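Local coordinates for matrix protein VP40 (PDB 5B0V) that drives assembly and budding of Marburg virus particles as the viral matrix protein, and also blunts host interferon signalling, at residues A[240-252]-A[260-272]. Residues are numbered along the deposited sequence; the frame is centred on the assembly and turned at random.
Sequences LAISGILHQLRVE and LFRISLPADMFSV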
ATOM      1  N   LEU A 240     -40.792 -14.931   2.031  1.00 29.04           N
ATOM      2  CA  LEU A 240     -42.063 -14.228   2.095  1.00 29.89           C
ATOM      3  C   LEU A 240     -42.055 -13.176   3.179  1.00 29.81           C
ATOM      4  O   LEU A 240     -42.683 -12.148   3.031  1.00 30.36           O
ATOM      5  CB  LEU A 240     -43.199 -15.202   2.362  1.00 31.03           C
ATOM      6  CG  LEU A 240     -43.809 -15.799   1.114  1.00 31.87           C
ATOM      7  CD1 LEU A 240     -44.852 -16.792   1.560  1.00 33.06           C
ATOM      8  CD2 LEU A 240     -44.390 -14.709   0.222  1.00 32.07           C
ATOM      9  N   ALA A 241     -41.379 -13.460   4.285  1.00 29.67           N
ATOM     10  CA  ALA A 241     -41.363 -12.556   5.416  1.00 29.72           C
ATOM     11  C   ALA A 241     -40.659 -11.283   5.011  1.00 29.46           C
ATOM     12  O   ALA A 241     -41.137 -10.191   5.292  1.00 29.67           O
ATOM     13  CB  ALA A 241     -40.654 -13.201   6.587  1.00 29.55           C
ATOM     14  N   ILE A 242     -39.535 -11.446   4.323  1.00 29.21           N
ATOM     15  CA  ILE A 242     -38.755 -10.320   3.808  1.00 29.36           C
ATOM     16  C   ILE A 242     -39.534  -9.463   2.802  1.00 30.12           C
ATOM     17  O   ILE A 242     -39.576  -8.229   2.932  1.00 29.99           O
ATOM     18  CB  ILE A 242     -37.457 -10.791   3.141  1.00 28.91           C
ATOM     19  CG1 ILE A 242     -36.576 -11.523   4.151  1.00 29.31           C
ATOM     20  CG2 ILE A 242     -36.667  -9.617   2.601  1.00 28.56           C
ATOM     21  CD1 ILE A 242     -35.554 -12.449   3.514  1.00 29.33           C
ATOM     22  N   SER A 243     -40.161 -10.086   1.805  1.00 30.87           N
ATOM     23  CA  SER A 243     -40.877  -9.279   0.810  1.00 32.01           C
ATOM     24  C   SER A 243     -41.964  -8.468   1.499  1.00 32.24           C
ATOM     25  O   SER A 243     -42.247  -7.340   1.100  1.00 32.37           O
ATOM     26  CB  SER A 243     -41.450 -10.129  -0.309  1.00 33.01           C
ATOM     27  OG  SER A 243     -42.262 -11.140   0.227  1.00 34.22           O
ATOM     28  N   GLY A 244     -42.510  -9.022   2.575  1.00 32.17           N
ATOM     29  CA  GLY A 244     -43.511  -8.329   3.379  1.00 32.97           C
ATOM     30  C   GLY A 244     -43.131  -6.966   3.938  1.00 33.08           C
ATOM     31  O   GLY A 244     -44.010  -6.136   4.157  1.00 34.23           O
ATOM     32  N   ILE A 245     -41.833  -6.729   4.166  1.00 31.82           N
ATOM     33  CA  ILE A 245     -41.352  -5.442   4.658  1.00 31.35           C
ATOM     34  C   ILE A 245     -40.283  -4.859   3.762  1.00 30.93           C
ATOM     35  O   ILE A 245     -39.604  -3.894   4.127  1.00 30.26           O
ATOM     36  CB  ILE A 245     -40.783  -5.551   6.084  1.00 31.03           C
ATOM     37  CG1 ILE A 245     -39.748  -6.672   6.224  1.00 29.87           C
ATOM     38  CG2 ILE A 245     -41.892  -5.805   7.082  1.00 32.08           C
ATOM     39  CD1 ILE A 245     -38.405  -6.394   5.587  1.00 28.61           C
ATOM     40  N   LEU A 246     -40.148  -5.425   2.573  1.00 31.07           N
ATOM     41  CA  LEU A 246     -39.063  -5.063   1.663  1.00 30.67           C
ATOM     42  C   LEU A 246     -39.047  -3.595   1.321  1.00 30.66           C
ATOM     43  O   LEU A 246     -38.017  -2.974   1.221  1.00 30.75           O
ATOM     44  CB  LEU A 246     -39.224  -5.850   0.370  1.00 31.26           C
ATOM     45  CG  LEU A 246     -38.201  -5.592  -0.723  1.00 31.47           C
ATOM     46  CD1 LEU A 246     -36.777  -5.936  -0.290  1.00 30.24           C
ATOM     47  CD2 LEU A 246     -38.604  -6.415  -1.941  1.00 32.55           C
ATOM     48  N   HIS A 247     -40.228  -3.053   1.132  1.00 31.80           N
ATOM     49  CA  HIS A 247     -40.446  -1.698   0.663  0.55 32.40           C
ATOM     50  C   HIS A 247     -40.418  -0.682   1.772  1.00 32.57           C
ATOM     51  O   HIS A 247     -40.487   0.510   1.518  1.00 33.19           O
ATOM     52  CB  HIS A 247     -41.862  -1.638   0.068  0.55 33.83           C
ATOM     53  CG  HIS A 247     -42.946  -1.956   1.070  0.55 34.61           C
ATOM     54  ND1 HIS A 247     -43.257  -3.248   1.450  0.55 34.20           N
ATOM     55  CD2 HIS A 247     -43.759  -1.147   1.795  0.55 35.54           C
ATOM     56  CE1 HIS A 247     -44.223  -3.218   2.351  0.55 35.14           C
ATOM     57  NE2 HIS A 247     -44.545  -1.958   2.579  0.55 35.93           N
ATOM     58  N   GLN A 248     -40.378  -1.153   3.017  1.00 32.88           N
ATOM     59  CA  GLN A 248     -40.264  -0.246   4.167  1.00 33.97           C
ATOM     60  C   GLN A 248     -38.813  -0.049   4.606  1.00 31.82           C
ATOM     61  O   GLN A 248     -38.520   0.838   5.402  1.00 31.47           O
ATOM     62  CB  GLN A 248     -41.051  -0.757   5.357  1.00 36.16           C
ATOM     63  CG  GLN A 248     -42.534  -0.874   5.123  1.00 39.17           C
ATOM     64  CD  GLN A 248     -43.096  -2.003   5.962  1.00 42.29           C
ATOM     65  OE1 GLN A 248     -43.748  -2.927   5.436  1.00 44.39           O
ATOM     66  NE2 GLN A 248     -42.792  -1.978   7.272  1.00 42.59           N
ATOM     67  N   LEU A 249     -37.911  -0.881   4.100  1.00 29.95           N
ATOM     68  CA  LEU A 249     -36.538  -0.770   4.501  1.00 28.68           C
ATOM     69  C   LEU A 249     -36.025   0.583   4.050  1.00 29.01           C
ATOM     70  O   LEU A 249     -36.328   0.985   2.935  1.00 29.03           O
ATOM     71  CB  LEU A 249     -35.726  -1.899   3.892  1.00 27.19           C
ATOM     72  CG  LEU A 249     -36.060  -3.297   4.425  1.00 26.76           C
ATOM     73  CD1 LEU A 249     -35.158  -4.335   3.767  1.00 25.61           C
ATOM     74  CD2 LEU A 249     -35.942  -3.345   5.941  1.00 26.97           C
ATOM     75  N   ARG A 250     -35.278   1.271   4.923  1.00 29.21           N
ATOM     76  CA  ARG A 250     -34.657   2.567   4.598  1.00 30.07           C
ATOM     77  C   ARG A 250     -33.143   2.487   4.444  1.00 28.50           C
ATOM     78  O   ARG A 250     -32.419   2.141   5.385  1.00 27.82           O
ATOM     79  CB  ARG A 250     -34.949   3.598   5.672  1.00 32.11           C
ATOM     80  CG  ARG A 250     -36.392   4.019   5.670  1.00 34.78           C
ATOM     81  CD  ARG A 250     -36.633   5.020   6.780  1.00 37.53           C
ATOM     82  NE  ARG A 250     -38.063   5.134   7.030  1.00 39.78           N
ATOM     83  CZ  ARG A 250     -38.604   5.943   7.933  1.00 44.19           C
ATOM     84  NH1 ARG A 250     -37.830   6.740   8.663  1.00 45.08           N
ATOM     85  NH2 ARG A 250     -39.928   5.975   8.095  1.00 45.96           N
ATOM     86  N   VAL A 251     -32.673   2.849   3.261  1.00 27.75           N
ATOM     87  CA  VAL A 251     -31.247   2.918   2.990  1.00 26.95           C
ATOM     88  C   VAL A 251     -30.719   4.299   3.394  1.00 27.34           C
ATOM     89  O   VAL A 251     -31.236   5.308   2.968  1.00 27.89           O
ATOM     90  CB  VAL A 251     -30.986   2.681   1.503  1.00 26.50           C
ATOM     91  CG1 VAL A 251     -29.518   2.811   1.201  1.00 25.93           C
ATOM     92  CG2 VAL A 251     -31.492   1.310   1.096  1.00 26.16           C
ATOM     93  N   GLU A 252     -29.743   4.357   4.272  1.00 27.48           N
ATOM     94  CA  GLU A 252     -29.159   5.643   4.586  1.00 28.89           C
ATOM     95  C   GLU A 252     -27.668   5.676   4.261  1.00 27.73           C
ATOM     96  O   GLU A 252     -26.977   4.673   4.347  1.00 26.33           O
ATOM     97  CB  GLU A 252     -29.463   6.051   6.030  1.00 30.77           C
ATOM     98  CG  GLU A 252     -28.566   5.504   7.113  1.00 31.38           C
ATOM     99  CD  GLU A 252     -28.693   6.386   8.381  1.00 33.87           C
ATOM    100  OE1 GLU A 252     -29.796   6.917   8.702  1.00 36.47           O
ATOM    101  OE2 GLU A 252     -27.692   6.597   9.067  1.00 34.55           O
ATOM    102  N   LEU A 260     -20.566   4.311   0.828  1.00 25.12           N
ATOM    103  CA  LEU A 260     -20.985   3.338   1.824  1.00 23.97           C
ATOM    104  C   LEU A 260     -22.368   3.622   2.380  1.00 23.73           C
ATOM    105  O   LEU A 260     -22.653   4.694   2.890  1.00 23.90           O
ATOM    106  CB  LEU A 260     -19.971   3.313   2.954  1.00 24.46           C
ATOM    107  CG  LEU A 260     -20.036   2.125   3.925  1.00 24.45           C
ATOM    108  CD1 LEU A 260     -19.489   0.878   3.261  1.00 24.19           C
ATOM    109  CD2 LEU A 260     -19.264   2.401   5.212  1.00 24.77           C
ATOM    110  N   PHE A 261     -23.215   2.613   2.293  1.00 23.49           N
ATOM    111  CA  PHE A 261     -24.598   2.700   2.719  1.00 23.87           C
ATOM    112  C   PHE A 261     -24.928   1.584   3.664  1.00 23.65           C
ATOM    113  O   PHE A 261     -24.261   0.529   3.670  1.00 23.04           O
ATOM    114  CB  PHE A 261     -25.483   2.641   1.503  1.00 23.99           C
ATOM    115  CG  PHE A 261     -25.161   3.718   0.521  1.00 24.57           C
ATOM    116  CD1 PHE A 261     -24.031   3.638  -0.288  1.00 24.08           C
ATOM    117  CD2 PHE A 261     -25.943   4.853   0.459  1.00 25.31           C
ATOM    118  CE1 PHE A 261     -23.732   4.666  -1.172  1.00 24.53           C
ATOM    119  CE2 PHE A 261     -25.648   5.868  -0.416  1.00 25.50           C
ATOM    120  CZ  PHE A 261     -24.548   5.779  -1.225  1.00 25.10           C
ATOM    121  N   ARG A 262     -25.959   1.821   4.462  1.00 24.09           N
ATOM    122  CA  ARG A 262     -26.402   0.833   5.436  1.00 24.14           C
ATOM    123  C   ARG A 262     -27.935   0.716   5.527  1.00 24.22           C
ATOM    124  O   ARG A 262     -28.658   1.635   5.154  1.00 24.31           O
ATOM    125  CB  ARG A 262     -25.777   1.168   6.780  1.00 24.65           C
ATOM    126  CG  ARG A 262     -26.229   2.452   7.383  1.00 25.62           C
ATOM    127  CD  ARG A 262     -25.755   2.482   8.819  1.00 26.49           C
ATOM    128  NE  ARG A 262     -25.839   3.861   9.303  1.00 27.98           N
ATOM    129  CZ  ARG A 262     -24.884   4.568   9.895  1.00 28.59           C
ATOM    130  NH1 ARG A 262     -23.694   4.055  10.158  1.00 28.91           N
ATOM    131  NH2 ARG A 262     -25.146   5.805  10.262  1.00 29.51           N
ATOM    132  N   ILE A 263     -28.414  -0.429   6.011  1.00 24.13           N
ATOM    133  CA  ILE A 263     -29.846  -0.645   6.252  1.00 24.54           C
ATOM    134  C   ILE A 263     -30.045  -1.229   7.636  1.00 25.08           C
ATOM    135  O   ILE A 263     -29.574  -2.332   7.947  1.00 24.51           O
ATOM    136  CB  ILE A 263     -30.483  -1.620   5.252  1.00 24.22           C
ATOM    137  CG1 ILE A 263     -30.283  -1.150   3.831  1.00 24.34           C
ATOM    138  CG2 ILE A 263     -31.982  -1.759   5.499  1.00 24.98           C
ATOM    139  CD1 ILE A 263     -30.564  -2.221   2.801  1.00 24.01           C
ATOM    140  N   SER A 264     -30.761  -0.502   8.476  1.00 26.13           N
ATOM    141  CA  SER A 264     -31.112  -1.060   9.753  1.00 27.03           C
ATOM    142  C   SER A 264     -32.372  -1.939   9.540  1.00 27.07           C
ATOM    143  O   SER A 264     -33.300  -1.584   8.773  1.00 27.17           O
ATOM    144  CB  SER A 264     -31.277   0.027  10.790  1.00 28.24           C
ATOM    145  OG  SER A 264     -32.587   0.493  10.741  1.00 29.55           O
ATOM    146  N   LEU A 265     -32.345  -3.119  10.162  1.00 26.80           N
ATOM    147  CA  LEU A 265     -33.345  -4.158   9.956  1.00 26.45           C
ATOM    148  C   LEU A 265     -34.147  -4.320  11.221  1.00 27.42           C
ATOM    149  O   LEU A 265     -33.603  -4.193  12.302  1.00 28.36           O
ATOM    150  CB  LEU A 265     -32.665  -5.479   9.601  1.00 25.61           C
ATOM    151  CG  LEU A 265     -31.840  -5.490   8.310  1.00 24.63           C
ATOM    152  CD1 LEU A 265     -30.968  -6.720   8.188  1.00 24.36           C
ATOM    153  CD2 LEU A 265     -32.736  -5.423   7.107  1.00 24.55           C
ATOM    154  N   PRO A 266     -35.446  -4.616  11.097  1.00 28.12           N
ATOM    155  CA  PRO A 266     -36.266  -4.847  12.286  1.00 29.48           C
ATOM    156  C   PRO A 266     -35.771  -6.048  13.137  1.00 30.02           C
ATOM    157  O   PRO A 266     -35.484  -7.113  12.597  1.00 28.81           O
ATOM    158  CB  PRO A 266     -37.662  -5.098  11.705  1.00 29.46           C
ATOM    159  CG  PRO A 266     -37.448  -5.506  10.294  1.00 28.22           C
ATOM    160  CD  PRO A 266     -36.199  -4.836   9.844  1.00 27.72           C
ATOM    161  N   ALA A 267     -35.631  -5.842  14.444  1.00 31.72           N
ATOM    162  CA  ALA A 267     -35.094  -6.864  15.327  1.00 33.06           C
ATOM    163  C   ALA A 267     -36.105  -7.970  15.535  1.00 34.67           C
ATOM    164  O   ALA A 267     -35.732  -9.122  15.730  1.00 35.21           O
ATOM    165  CB  ALA A 267     -34.719  -6.277  16.674  1.00 34.19           C
ATOM    166  N   ASP A 268     -37.380  -7.625  15.496  1.00 35.96           N
ATOM    167  CA  ASP A 268     -38.404  -8.623  15.663  1.00 37.78           C
ATOM    168  C   ASP A 268     -38.381  -9.681  14.568  1.00 36.42           C
ATOM    169  O   ASP A 268     -38.980 -10.744  14.742  1.00 37.96           O
ATOM    170  CB  ASP A 268     -39.802  -7.975  15.761  1.00 40.34           C
ATOM    171  CG  ASP A 268     -40.284  -7.336  14.434  1.00 40.93           C
ATOM    172  OD1 ASP A 268     -39.574  -7.419  13.409  1.00 40.60           O
ATOM    173  OD2 ASP A 268     -41.399  -6.761  14.436  1.00 42.36           O
HETATM  174  N   MSE A 269     -37.693  -9.400  13.458  1.00 34.34           N
HETATM  175  CA  MSE A 269     -37.591 -10.335  12.335  1.00 33.19           C
HETATM  176  C   MSE A 269     -36.253 -10.997  12.086  1.00 32.67           C
HETATM  177  O   MSE A 269     -36.205 -12.132  11.638  1.00 31.77           O
HETATM  178  CB  MSE A 269     -37.910  -9.537  11.100  1.00 32.62           C
HETATM  179  CG  MSE A 269     -37.989 -10.459   9.886  1.00 32.51           C
HETATM  180 SE   MSE A 269     -38.643  -9.663   8.206  1.00 33.21          SE
HETATM  181  CE  MSE A 269     -40.534  -9.263   8.582  1.00 33.68           C
ATOM    182  N   PHE A 270     -35.157 -10.289  12.371  1.00 33.41           N
ATOM    183  CA  PHE A 270     -33.800 -10.738  12.038  1.00 32.57           C
ATOM    184  C   PHE A 270     -32.938 -10.928  13.273  1.00 35.50           C
ATOM    185  O   PHE A 270     -32.891 -10.074  14.178  1.00 36.94           O
ATOM    186  CB  PHE A 270     -33.124  -9.725  11.151  1.00 30.38           C
ATOM    187  CG  PHE A 270     -33.755  -9.585   9.799  1.00 28.55           C
ATOM    188  CD1 PHE A 270     -33.426 -10.453   8.779  1.00 27.39           C
ATOM    189  CD2 PHE A 270     -34.651  -8.571   9.542  1.00 28.19           C
ATOM    190  CE1 PHE A 270     -33.990 -10.321   7.533  1.00 26.62           C
ATOM    191  CE2 PHE A 270     -35.232  -8.437   8.294  1.00 27.46           C
ATOM    192  CZ  PHE A 270     -34.892  -9.308   7.289  1.00 26.74           C
ATOM    193  N   SER A 271     -32.271 -12.077  13.308  1.00 38.11           N
ATOM    194  CA  SER A 271     -31.412 -12.469  14.412  1.00 40.21           C
ATOM    195  C   SER A 271     -29.966 -12.272  14.010  1.00 41.03           C
ATOM    196  O   SER A 271     -29.553 -12.605  12.904  1.00 40.08           O
ATOM    197  CB  SER A 271     -31.653 -13.932  14.774  1.00 40.75           C
ATOM    198  OG  SER A 271     -30.558 -14.445  15.520  1.00 41.42           O
ATOM    199  N   VAL A 272     -29.205 -11.743  14.944  1.00 44.96           N
ATOM    200  CA  VAL A 272     -27.804 -11.460  14.769  1.00 46.89           C
ATOM    201  C   VAL A 272     -26.957 -12.580  15.403  1.00 51.25           C
ATOM    202  O   VAL A 272     -25.731 -12.530  15.299  1.00 54.55           O
ATOM    203  CB  VAL A 272     -27.469 -10.083  15.390  1.00 45.71           C
ATOM    204  CG1 VAL A 272     -28.245  -8.997  14.679  1.00 43.36           C
ATOM    205  CG2 VAL A 272     -27.793 -10.060  16.886  1.00 47.32           C
TER
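The antiparallel beta hairpin of strands 251-253 and 260-264, extended by the chain on each strand's far side, makes this contact, and in it Glu252 and Arg262 form a hydrogen-bonded pair. Glu252 N donates to Arg262 O (3.1 Å) and Arg262 N returns a bond to Glu252 O (3.0 Å), both nearly straight. Their side chains leave the same face of the sheet and run side by side. With Arg262 extended from CG to NE, its NH2 makes a salt bridge to Glu252 OE2, 2.9 Å, close to the guanidinium plane; Arg262 NE adds a weak bond to the same oxygen. Arg262 NH1 is hydrogen-bonded to the hydroxyl of Tyr288 on strand 286-290, a second partner that helps fix the guanidinium.

On the face with Val251 and Ile263, two beta-branched residues that suit extended chain, Val251 CG2 lies 3.9 Å from Ile263 CG1. Past the strands, Leu249 CD2 reaches Leu265 CD2 (4.0 Å) and Pro266 CD. Farther on, Met269, present as selenomethionine with CG anti to the backbone N (chi1 -173°), bends at its end to bring CE within 3.6 Å of Ile245 CG1, in the turn after helix 237-243, and 3.5 Å from Ala241 O of the helix. Thus the charged pair lies on an exposed to partly exposed face of the hairpin, while Met269, whose flexible unbranched chain can fit against Ile245, and its aliphatic neighbours join helix and loop by apolar packing.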